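Local coordinates for protein anthranilate-CoA ligase (Stigmatella aurantiaca, PDB 4WV3) that belongs to the ANL superfamily of AMP-binding enzymes, which join a large N-terminal part to a smaller C-terminal domain, at residues E344-K349 against L368-A373; V63-L68 against V110-Q115; V22-T27 against T37-S42; Y9-D14 against H187-Y192. All blocks are in the same frame, centred on the assembly; numbering follows the deposited sequence.

Contact 1 (E344-K349 against L368-A373); sequences EGYELK and LRSETA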
# COMPACT_ATOMS: atom_id res chain seq x y z
N GLU A 344 16.72 4.53 9.74
CA GLU A 344 17.55 3.93 10.78
C GLU A 344 16.92 2.65 11.32
O GLU A 344 15.77 2.64 11.75
CB GLU A 344 17.78 4.93 11.92
CG GLU A 344 18.64 4.39 13.06
CD GLU A 344 20.06 4.07 12.64
OE1 GLU A 344 20.54 4.68 11.66
OE2 GLU A 344 20.69 3.21 13.29
N GLY A 345 17.69 1.56 11.27
CA GLY A 345 17.19 0.25 11.63
C GLY A 345 17.10 -0.63 10.40
O GLY A 345 17.12 -1.86 10.48
N TYR A 346 17.00 0.02 9.25
CA TYR A 346 16.99 -0.66 7.96
C TYR A 346 18.30 -0.40 7.23
O TYR A 346 18.73 0.75 7.11
CB TYR A 346 15.81 -0.19 7.11
CG TYR A 346 14.45 -0.59 7.65
CD1 TYR A 346 14.25 -1.86 8.19
CD2 TYR A 346 13.39 0.29 7.64
CE1 TYR A 346 13.01 -2.23 8.69
CE2 TYR A 346 12.15 -0.07 8.13
CZ TYR A 346 11.96 -1.34 8.65
OH TYR A 346 10.73 -1.70 9.14
N GLU A 347 18.92 -1.46 6.74
CA GLU A 347 20.20 -1.34 6.05
C GLU A 347 20.04 -1.62 4.56
O GLU A 347 19.43 -2.61 4.16
CB GLU A 347 21.22 -2.30 6.68
CG GLU A 347 22.64 -2.10 6.21
CD GLU A 347 23.63 -2.95 6.99
OE1 GLU A 347 23.29 -3.36 8.12
OE2 GLU A 347 24.73 -3.20 6.46
N LEU A 348 20.58 -0.73 3.74
CA LEU A 348 20.39 -0.80 2.29
C LEU A 348 21.66 -1.22 1.55
O LEU A 348 22.76 -1.12 2.08
CB LEU A 348 19.94 0.56 1.75
CG LEU A 348 18.45 0.91 1.69
CD1 LEU A 348 17.66 0.29 2.82
CD2 LEU A 348 18.33 2.42 1.73
N LYS A 349 21.48 -1.71 0.35
CA LYS A 349 22.56 -2.16 -0.51
C LYS A 349 22.13 -2.10 -1.98
O LYS A 349 21.05 -2.46 -2.28
CB LYS A 349 22.91 -3.58 -0.11
CG LYS A 349 24.30 -4.00 -0.48
CD LYS A 349 24.80 -5.12 0.38
CE LYS A 349 24.14 -6.39 0.01
NZ LYS A 349 25.00 -7.51 0.37
N LEU A 368 17.43 -5.11 0.84
CA LEU A 368 17.02 -4.54 2.12
C LEU A 368 17.34 -5.47 3.29
O LEU A 368 17.06 -6.66 3.25
CB LEU A 368 15.53 -4.23 2.10
CG LEU A 368 14.88 -3.86 3.43
CD1 LEU A 368 15.48 -2.58 4.00
CD2 LEU A 368 13.37 -3.72 3.27
N ARG A 369 17.94 -4.90 4.33
CA ARG A 369 18.22 -5.64 5.55
C ARG A 369 17.28 -5.14 6.65
O ARG A 369 17.35 -3.99 7.07
CB ARG A 369 19.68 -5.44 5.96
CG ARG A 369 20.12 -6.28 7.15
CD ARG A 369 21.63 -6.19 7.32
NE ARG A 369 22.12 -7.03 8.40
CZ ARG A 369 23.40 -7.27 8.64
NH1 ARG A 369 24.33 -6.74 7.86
NH2 ARG A 369 23.76 -8.05 9.65
N SER A 370 16.40 -6.03 7.11
CA SER A 370 15.33 -5.63 8.01
C SER A 370 14.95 -6.71 9.02
O SER A 370 15.07 -7.90 8.74
CB SER A 370 14.09 -5.25 7.20
OG SER A 370 12.92 -5.25 8.01
N GLU A 371 14.49 -6.28 10.19
CA GLU A 371 13.97 -7.21 11.19
C GLU A 371 12.45 -7.29 11.08
O GLU A 371 11.80 -8.03 11.82
CB GLU A 371 14.38 -6.78 12.60
CG GLU A 371 15.84 -7.02 12.91
CD GLU A 371 16.18 -6.75 14.37
OE1 GLU A 371 15.52 -5.88 14.98
OE2 GLU A 371 17.10 -7.41 14.89
N THR A 372 11.88 -6.53 10.15
CA THR A 372 10.44 -6.51 9.94
C THR A 372 10.07 -7.26 8.67
O THR A 372 8.89 -7.40 8.34
CB THR A 372 9.90 -5.08 9.87
OG1 THR A 372 10.38 -4.44 8.67
CG2 THR A 372 10.35 -4.28 11.08
N ALA A 373 11.09 -7.73 7.95
CA ALA A 373 10.88 -8.46 6.71
C ALA A 373 10.34 -9.86 6.99
O ALA A 373 10.69 -10.48 7.99
CB ALA A 373 12.17 -8.54 5.92
O HOH W 1 14.88 -3.40 10.87
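S370 OG accepts from T372 N at 2.7 Å, which makes an ST turn, and it also bonds N322 OD1. It lies beside the Y346 ring across the contact. The turn follows an antiparallel pairing of successive strands, 347-351 with 364-369, in an antiparallel sheet. E347 and R369 form a hydrogen-bonded pair there: R369 N gives to E347 O at 2.7 Å, and E347 N gives to R369 O at 3.0 Å.

Y346 sets CG beside its backbone N (chi1 -67°), and the ring then runs along the other segment. R369 O meets the ring edge near its plane. The ring's far end crosses T372 at about a right angle, with Y346 OH 2.8 Å from T372 OG1. N322 OD1 also bonds T372 OG1, so one asparagine ties both hydroxyl residues of the turn. L194 and T195 of helix 191-204 pack on T372, and L198 of that helix touches Y346.

E347 and R369 reach out side by side, pointing the same way, with their end planes 23° apart. The salt bridge between E347 OE1 and R369 NH1 works through charge alone, since OE1 lies well out of the guanidinium plane. R369 NH2 has a second partner in E391. L368 touches F326 of strand 325-328, and its side chain is about 9 Å from the bound 5'-O-[(S)-[(2-aminobenzoyl)oxy](hydroxy)phosphoryl]adenosine. A water accepts a hydrogen bond from E371 N and donates one to G345 O at 2.7 Å. L368 CD1 lies 3.8 Å from L348 CD1.

Contact 2 (V63-L68 against V110-Q115); sequences VGLLTL and VLIVHQ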
# COMPACT_ATOMS: atom_id res chain seq x y z
N VAL A 63 -8.02 -16.60 9.22
CA VAL A 63 -9.39 -16.12 9.18
C VAL A 63 -9.54 -15.09 8.07
O VAL A 63 -8.78 -14.13 8.00
CB VAL A 63 -9.83 -15.50 10.51
CG1 VAL A 63 -11.28 -15.05 10.44
CG2 VAL A 63 -9.62 -16.49 11.65
N GLY A 64 -10.52 -15.30 7.19
CA GLY A 64 -10.74 -14.41 6.07
C GLY A 64 -11.42 -13.11 6.46
O GLY A 64 -12.45 -13.12 7.14
N LEU A 65 -10.85 -11.99 6.03
CA LEU A 65 -11.43 -10.68 6.30
C LEU A 65 -11.59 -9.90 5.00
O LEU A 65 -10.64 -9.28 4.52
CB LEU A 65 -10.56 -9.90 7.29
CG LEU A 65 -11.03 -8.50 7.68
CD1 LEU A 65 -12.46 -8.53 8.18
CD2 LEU A 65 -10.11 -7.90 8.73
N LEU A 66 -12.79 -9.93 4.45
CA LEU A 66 -13.07 -9.26 3.18
C LEU A 66 -14.22 -8.26 3.32
O LEU A 66 -15.38 -8.59 3.06
CB LEU A 66 -13.39 -10.28 2.09
CG LEU A 66 -13.65 -9.74 0.68
CD1 LEU A 66 -12.44 -8.99 0.16
CD2 LEU A 66 -14.03 -10.88 -0.26
N THR A 67 -13.90 -7.04 3.74
CA THR A 67 -14.91 -6.00 3.89
C THR A 67 -14.32 -4.61 3.70
O THR A 67 -13.11 -4.44 3.61
CB THR A 67 -15.62 -6.09 5.26
OG1 THR A 67 -16.59 -5.04 5.36
CG2 THR A 67 -14.62 -5.96 6.39
N LEU A 68 -15.20 -3.61 3.62
CA LEU A 68 -14.80 -2.23 3.40
C LEU A 68 -14.03 -1.67 4.59
O LEU A 68 -14.13 -2.19 5.70
CB LEU A 68 -16.03 -1.37 3.14
CG LEU A 68 -17.01 -1.87 2.07
CD1 LEU A 68 -18.27 -1.02 2.06
CD2 LEU A 68 -16.35 -1.89 0.71
N VAL A 110 -13.21 -19.85 8.54
CA VAL A 110 -14.19 -18.80 8.77
C VAL A 110 -13.90 -17.58 7.90
O VAL A 110 -12.75 -17.16 7.78
CB VAL A 110 -14.22 -18.38 10.26
CG1 VAL A 110 -15.24 -17.27 10.49
CG2 VAL A 110 -14.52 -19.57 11.15
N LEU A 111 -14.94 -17.03 7.29
CA LEU A 111 -14.80 -15.82 6.49
C LEU A 111 -15.70 -14.70 7.01
O LEU A 111 -16.90 -14.89 7.20
CB LEU A 111 -15.14 -16.10 5.02
CG LEU A 111 -15.19 -14.85 4.13
CD1 LEU A 111 -13.81 -14.23 3.97
CD2 LEU A 111 -15.80 -15.16 2.77
N ILE A 112 -15.10 -13.54 7.24
CA ILE A 112 -15.86 -12.35 7.60
C ILE A 112 -15.96 -11.44 6.37
O ILE A 112 -14.97 -10.85 5.95
CB ILE A 112 -15.21 -11.58 8.76
CG1 ILE A 112 -15.04 -12.51 9.97
CG2 ILE A 112 -16.03 -10.36 9.12
CD1 ILE A 112 -14.35 -11.86 11.15
N VAL A 113 -17.16 -11.35 5.81
CA VAL A 113 -17.34 -10.65 4.54
C VAL A 113 -18.48 -9.64 4.61
O VAL A 113 -19.45 -9.83 5.35
CB VAL A 113 -17.59 -11.66 3.39
CG1 VAL A 113 -18.91 -12.39 3.58
CG2 VAL A 113 -17.54 -10.97 2.03
N HIS A 114 -18.36 -8.54 3.86
CA HIS A 114 -19.44 -7.58 3.74
C HIS A 114 -20.49 -8.13 2.78
O HIS A 114 -20.19 -8.97 1.94
CB HIS A 114 -18.92 -6.23 3.25
CG HIS A 114 -19.91 -5.12 3.38
ND1 HIS A 114 -20.75 -4.75 2.35
CD2 HIS A 114 -20.21 -4.30 4.41
CE1 HIS A 114 -21.52 -3.75 2.74
NE2 HIS A 114 -21.21 -3.46 4.00
N GLN A 115 -21.72 -7.65 2.91
CA GLN A 115 -22.84 -8.18 2.13
C GLN A 115 -22.72 -7.94 0.62
O GLN A 115 -23.28 -8.69 -0.18
CB GLN A 115 -24.17 -7.63 2.65
CG GLN A 115 -24.35 -6.13 2.45
CD GLN A 115 -25.68 -5.63 2.99
OE1 GLN A 115 -26.33 -6.30 3.80
NE2 GLN A 115 -26.09 -4.45 2.54
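I112, H114 and L66 give the most surface to this pairing of two central strands in a five-stranded parallel sheet. Segments 63-66 and 110-114 run 7° from parallel.

I112 uses both backbone polar atoms across the contact. Its N gives to G64 O at 2.7 Å, and its O takes from L66 N at 2.8 Å. Its CG2 branch meets L65 CD1 at 4.1 Å. W73 and S76 of helix 71-83 cover this face of the sheet, touching L65 and I112 respectively.

L66 points to the other face. It lies alongside V113, pointing the same way, with L66 CD2 4.2 Å from V113 CG2. I121 of helix 118-122 packs on L66 and on L111, while L118 touches V113. G64 has no side chain here, and L111 CD1 rests over its backbone, 3.6 Å from G64 C.

H114 closes the bonding, its N giving to L66 O at 3.1 Å. Beyond that point the contact passes to side chains. H114 carries CG opposite its backbone N (chi1 -168°), which sends the imidazole out along the chain leaving strand 62-66. T67 crosses H114 at about a right angle, with T67 OG1 3.4 Å from H114 CB. H114 ND1 is bonded to E116 N. L68 makes a CH-pi contact over one face of the ring: its CD1 sits 4.3 Å from the H114 centroid, 9° off the normal.

Contact 3 (V22-T27 against T37-S42); sequences VRANKT and TFRQVS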
# COMPACT_ATOMS: atom_id res chain seq x y z
N VAL A 22 -5.84 4.09 29.88
CA VAL A 22 -5.69 5.54 29.95
C VAL A 22 -6.49 6.30 28.89
O VAL A 22 -7.10 7.33 29.18
CB VAL A 22 -4.20 5.98 29.94
CG1 VAL A 22 -3.48 5.45 28.70
CG2 VAL A 22 -4.08 7.50 30.03
N ARG A 23 -6.50 5.79 27.66
CA ARG A 23 -7.24 6.43 26.58
C ARG A 23 -8.50 5.66 26.23
O ARG A 23 -8.89 5.58 25.07
CB ARG A 23 -6.36 6.57 25.33
CG ARG A 23 -5.11 7.40 25.53
CD ARG A 23 -4.37 7.58 24.22
NE ARG A 23 -3.08 8.23 24.40
CZ ARG A 23 -1.94 7.57 24.61
NH1 ARG A 23 -1.93 6.25 24.66
NH2 ARG A 23 -0.80 8.24 24.76
N ALA A 24 -9.14 5.09 27.25
CA ALA A 24 -10.34 4.28 27.05
C ALA A 24 -11.48 5.08 26.42
O ALA A 24 -12.28 4.54 25.66
CB ALA A 24 -10.79 3.67 28.37
N ASN A 25 -11.56 6.37 26.74
CA ASN A 25 -12.67 7.20 26.28
C ASN A 25 -12.33 8.13 25.12
O ASN A 25 -13.18 8.91 24.68
CB ASN A 25 -13.27 7.99 27.44
CG ASN A 25 -14.17 7.14 28.32
OD1 ASN A 25 -14.19 5.92 28.19
ND2 ASN A 25 -14.91 7.79 29.21
N LYS A 26 -11.10 8.06 24.62
CA LYS A 26 -10.74 8.82 23.43
C LYS A 26 -11.22 8.09 22.18
O LYS A 26 -11.03 6.88 22.05
CB LYS A 26 -9.23 9.04 23.35
CG LYS A 26 -8.79 9.72 22.06
CD LYS A 26 -7.29 9.93 21.98
CE LYS A 26 -6.91 10.61 20.67
NZ LYS A 26 -5.45 10.87 20.56
N THR A 27 -11.85 8.82 21.27
CA THR A 27 -12.32 8.24 20.02
C THR A 27 -11.14 7.74 19.19
O THR A 27 -10.25 8.51 18.83
CB THR A 27 -13.13 9.25 19.19
OG1 THR A 27 -14.12 9.87 20.02
CG2 THR A 27 -13.82 8.55 18.03
N THR A 37 -14.48 4.46 20.59
CA THR A 37 -13.38 4.76 21.48
C THR A 37 -12.47 3.54 21.56
O THR A 37 -12.83 2.47 21.09
CB THR A 37 -13.87 5.11 22.90
OG1 THR A 37 -14.47 3.96 23.50
CG2 THR A 37 -14.90 6.24 22.84
N PHE A 38 -11.29 3.71 22.16
CA PHE A 38 -10.36 2.60 22.31
C PHE A 38 -10.95 1.47 23.14
O PHE A 38 -10.68 0.29 22.88
CB PHE A 38 -9.04 3.08 22.93
CG PHE A 38 -8.16 3.84 21.98
CD1 PHE A 38 -7.30 3.17 21.13
CD2 PHE A 38 -8.19 5.22 21.95
CE1 PHE A 38 -6.49 3.87 20.25
CE2 PHE A 38 -7.37 5.93 21.08
CZ PHE A 38 -6.52 5.25 20.23
N ARG A 39 -11.76 1.82 24.13
CA ARG A 39 -12.42 0.83 24.97
C ARG A 39 -13.46 0.04 24.18
O ARG A 39 -13.55 -1.18 24.30
CB ARG A 39 -13.08 1.50 26.19
CG ARG A 39 -13.84 0.54 27.09
CD ARG A 39 -12.95 -0.58 27.59
NE ARG A 39 -11.87 -0.09 28.44
CZ ARG A 39 -10.83 -0.82 28.82
NH1 ARG A 39 -10.71 -2.07 28.41
NH2 ARG A 39 -9.90 -0.29 29.60
N GLN A 40 -14.23 0.76 23.37
CA GLN A 40 -15.27 0.14 22.55
C GLN A 40 -14.68 -0.79 21.50
O GLN A 40 -15.23 -1.86 21.23
CB GLN A 40 -16.14 1.21 21.89
CG GLN A 40 -17.00 1.99 22.87
CD GLN A 40 -17.68 3.18 22.24
OE1 GLN A 40 -17.20 3.74 21.26
NE2 GLN A 40 -18.82 3.57 22.80
N VAL A 41 -13.57 -0.38 20.90
CA VAL A 41 -12.86 -1.20 19.93
C VAL A 41 -12.34 -2.47 20.60
O VAL A 41 -12.46 -3.57 20.06
CB VAL A 41 -11.69 -0.45 19.28
CG1 VAL A 41 -10.86 -1.38 18.42
CG2 VAL A 41 -12.21 0.72 18.45
N SER A 42 -11.77 -2.30 21.80
CA SER A 42 -11.22 -3.43 22.54
C SER A 42 -12.32 -4.40 22.96
O SER A 42 -12.14 -5.62 22.89
CB SER A 42 -10.46 -2.94 23.78
OG SER A 42 -9.96 -4.03 24.52
O HOH W 2 -15.77 4.14 25.80
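A24 O and K26 O take the two backbone N-H groups that open helix 38-54. R39 N gives to A24 O at 3.2 Å. F38 N gives to K26 O, also at 3.2 Å. A type I turn from R23 to K26 brings both carbonyls to the helix start. The first N-H groups of a helix have no acceptor within it, and the turn supplies two.

The helix end is also capped from within, by a capping box. Q40 N gives to T37 OG1 at 3.2 Å, and T37 N gives to Q40 OE1 at 2.9 Å. T37 holds OG1 between its backbone N and carbonyl carbon (chi1 67°), which turns the oxygen over the helix end. A water lies 2.6 Å from T37 OG1 and makes a weak bond to N25 OD1.

Apolar contacts lie alongside. K26 runs fully extended beside F38, pointing the same way, and its CD lies 4.1 Å from F38 CE2. A24 CB meets R39 CB at 3.8 Å. R23 CB also touches F38 CD2.

T27 and T37 form a non-hydrogen-bonded antiparallel pair where strands 27-30 and 35-37 begin and end; these strands lie at one margin of the mixed sheet. F38 reaches inward to L16 of helix 14-17, A28 of strand 27-30 and W232 of helix 221-234. K26 NZ bonds G235 O, just after helix 221-234, and forms a salt bridge with E208 in the loop after helix 191-204.

Contact 4 (Y9-D14 against H187-Y192); sequences YYNAVD and HAHKDY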
# COMPACT_ATOMS: atom_id res chain seq x y z
N TYR A 9 7.61 -13.32 24.19
CA TYR A 9 6.21 -13.60 23.87
C TYR A 9 5.43 -12.30 23.75
O TYR A 9 5.19 -11.61 24.74
CB TYR A 9 5.60 -14.52 24.93
CG TYR A 9 6.11 -15.94 24.87
CD1 TYR A 9 7.28 -16.31 25.52
CD2 TYR A 9 5.43 -16.91 24.15
CE1 TYR A 9 7.75 -17.60 25.46
CE2 TYR A 9 5.89 -18.21 24.08
CZ TYR A 9 7.05 -18.55 24.74
OH TYR A 9 7.52 -19.84 24.68
N TYR A 10 5.04 -11.98 22.52
CA TYR A 10 4.36 -10.73 22.23
C TYR A 10 3.15 -10.95 21.34
O TYR A 10 3.17 -11.80 20.44
CB TYR A 10 5.33 -9.74 21.58
CG TYR A 10 4.70 -8.45 21.10
CD1 TYR A 10 4.52 -7.39 21.97
CD2 TYR A 10 4.30 -8.30 19.78
CE1 TYR A 10 3.95 -6.20 21.54
CE2 TYR A 10 3.73 -7.12 19.34
CZ TYR A 10 3.55 -6.08 20.22
OH TYR A 10 2.98 -4.90 19.79
N ASN A 11 2.09 -10.19 21.58
CA ASN A 11 0.91 -10.22 20.73
C ASN A 11 0.63 -8.83 20.17
O ASN A 11 0.67 -7.84 20.90
CB ASN A 11 -0.30 -10.75 21.50
CG ASN A 11 -1.43 -11.18 20.58
OD1 ASN A 11 -2.14 -10.35 20.01
ND2 ASN A 11 -1.60 -12.49 20.43
N ALA A 12 0.35 -8.76 18.87
CA ALA A 12 0.17 -7.49 18.18
C ALA A 12 -1.10 -6.75 18.61
O ALA A 12 -1.33 -5.61 18.21
CB ALA A 12 0.18 -7.69 16.68
N VAL A 13 -1.93 -7.40 19.43
CA VAL A 13 -3.11 -6.75 19.97
C VAL A 13 -2.70 -5.66 20.96
O VAL A 13 -3.50 -4.80 21.33
CB VAL A 13 -4.07 -7.76 20.65
CG1 VAL A 13 -3.52 -8.18 22.00
CG2 VAL A 13 -5.46 -7.17 20.78
N ASP A 14 -1.44 -5.71 21.38
CA ASP A 14 -0.89 -4.69 22.27
C ASP A 14 -0.86 -3.33 21.60
O ASP A 14 -0.89 -2.30 22.28
CB ASP A 14 0.51 -5.08 22.74
CG ASP A 14 1.10 -4.08 23.71
OD1 ASP A 14 0.70 -4.09 24.89
OD2 ASP A 14 1.96 -3.28 23.29
N HIS A 187 3.36 -12.06 8.16
CA HIS A 187 4.14 -11.23 9.07
C HIS A 187 3.92 -11.64 10.52
O HIS A 187 2.82 -12.07 10.90
CB HIS A 187 3.82 -9.75 8.88
CG HIS A 187 4.59 -9.10 7.77
ND1 HIS A 187 5.93 -8.80 7.87
CD2 HIS A 187 4.20 -8.69 6.54
CE1 HIS A 187 6.34 -8.24 6.74
NE2 HIS A 187 5.31 -8.16 5.92
N ALA A 188 4.96 -11.49 11.33
CA ALA A 188 4.89 -11.87 12.74
C ALA A 188 4.38 -10.72 13.60
O ALA A 188 4.30 -9.58 13.14
CB ALA A 188 6.25 -12.34 13.23
N HIS A 189 4.03 -11.03 14.84
CA HIS A 189 3.56 -10.03 15.79
C HIS A 189 4.57 -8.91 15.97
O HIS A 189 4.19 -7.74 16.09
CB HIS A 189 3.26 -10.67 17.15
CG HIS A 189 2.11 -11.63 17.14
ND1 HIS A 189 0.83 -11.26 17.50
CD2 HIS A 189 2.04 -12.94 16.81
CE1 HIS A 189 0.02 -12.30 17.40
NE2 HIS A 189 0.73 -13.34 16.98
N LYS A 190 5.85 -9.26 15.97
CA LYS A 190 6.92 -8.30 16.21
C LYS A 190 6.99 -7.20 15.15
O LYS A 190 7.43 -6.09 15.44
CB LYS A 190 8.28 -9.02 16.30
CG LYS A 190 8.69 -9.73 15.02
CD LYS A 190 10.13 -10.22 15.10
CE LYS A 190 10.51 -11.02 13.87
NZ LYS A 190 10.36 -10.24 12.61
N ASP A 191 6.56 -7.52 13.94
CA ASP A 191 6.69 -6.59 12.82
C ASP A 191 5.85 -5.33 12.99
O ASP A 191 6.19 -4.27 12.46
CB ASP A 191 6.32 -7.30 11.51
CG ASP A 191 7.21 -8.48 11.21
OD1 ASP A 191 8.39 -8.45 11.64
OD2 ASP A 191 6.75 -9.43 10.55
N TYR A 192 4.76 -5.45 13.74
CA TYR A 192 3.83 -4.33 13.91
C TYR A 192 4.35 -3.18 14.79
O TYR A 192 4.34 -2.03 14.36
CB TYR A 192 2.45 -4.83 14.35
CG TYR A 192 1.69 -5.52 13.25
CD1 TYR A 192 0.64 -4.88 12.60
CD2 TYR A 192 2.03 -6.80 12.83
CE1 TYR A 192 -0.06 -5.50 11.59
CE2 TYR A 192 1.34 -7.42 11.81
CZ TYR A 192 0.29 -6.77 11.19
OH TYR A 192 -0.40 -7.39 10.18
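H189 sets CG beside its backbone N (chi1 -67°), and Y10 sends its own CG opposite the backbone N (chi1 174°). With these torsions the two side chains cross obliquely, with Y10 CD2 3.7 Å from H189 CB. H189 O meets the Y10 ring at its edge, 3.3 Å from Y10 CE2.

The imidazole is the centre of the contact. A12 N gives to H189 ND1 at 2.9 Å, in the ring plane and fairly straight (158°). Y10 O lies over one ring face and is bonded to S164 OG. N11 ND2 comes 3.4 Å from H189 CE1 and bonds V81 O. N11 OD1 accepts from V13 N at 3.0 Å, a capping bond that shapes the turn into helix 14-17.

On the other segment D191 ties its own turn. D191 OD2 takes H187 ND1 and A188 N from opposite faces of the carboxylate, and D191 OD1 pairs with K190 NZ at 2.8 Å.

The N-terminal loop thus packs where strand 183-188 passes into helix 191-204. V81 of helix 71-83 touches A12 and H189, F77 of that helix touches Y192, and C170 of strand 169-175 lies against H189.

Contact 4 joins residues 9-14 to 187-192, so the chain between them holds contacts 3 and 2, in that order. Contact 1 comes last. Contacts 1 and 4 have centres about 18 Å apart and touch: K190 NZ probably bonds E371 O, and helix 191-204 starts in one and packs on the other. Contacts 3 and 4 stay about 7 Å apart at their nearest atoms, with helix 14-17 between them in sequence. Helix 38-54 leads from contact 3 towards strand 62-66 of contact 2. Helix 71-83 covers part of both contact 2 and contact 4. The contacts lie in or beside four different sheets, and contact 4 brings the N-terminal loop against the start of helix 191-204.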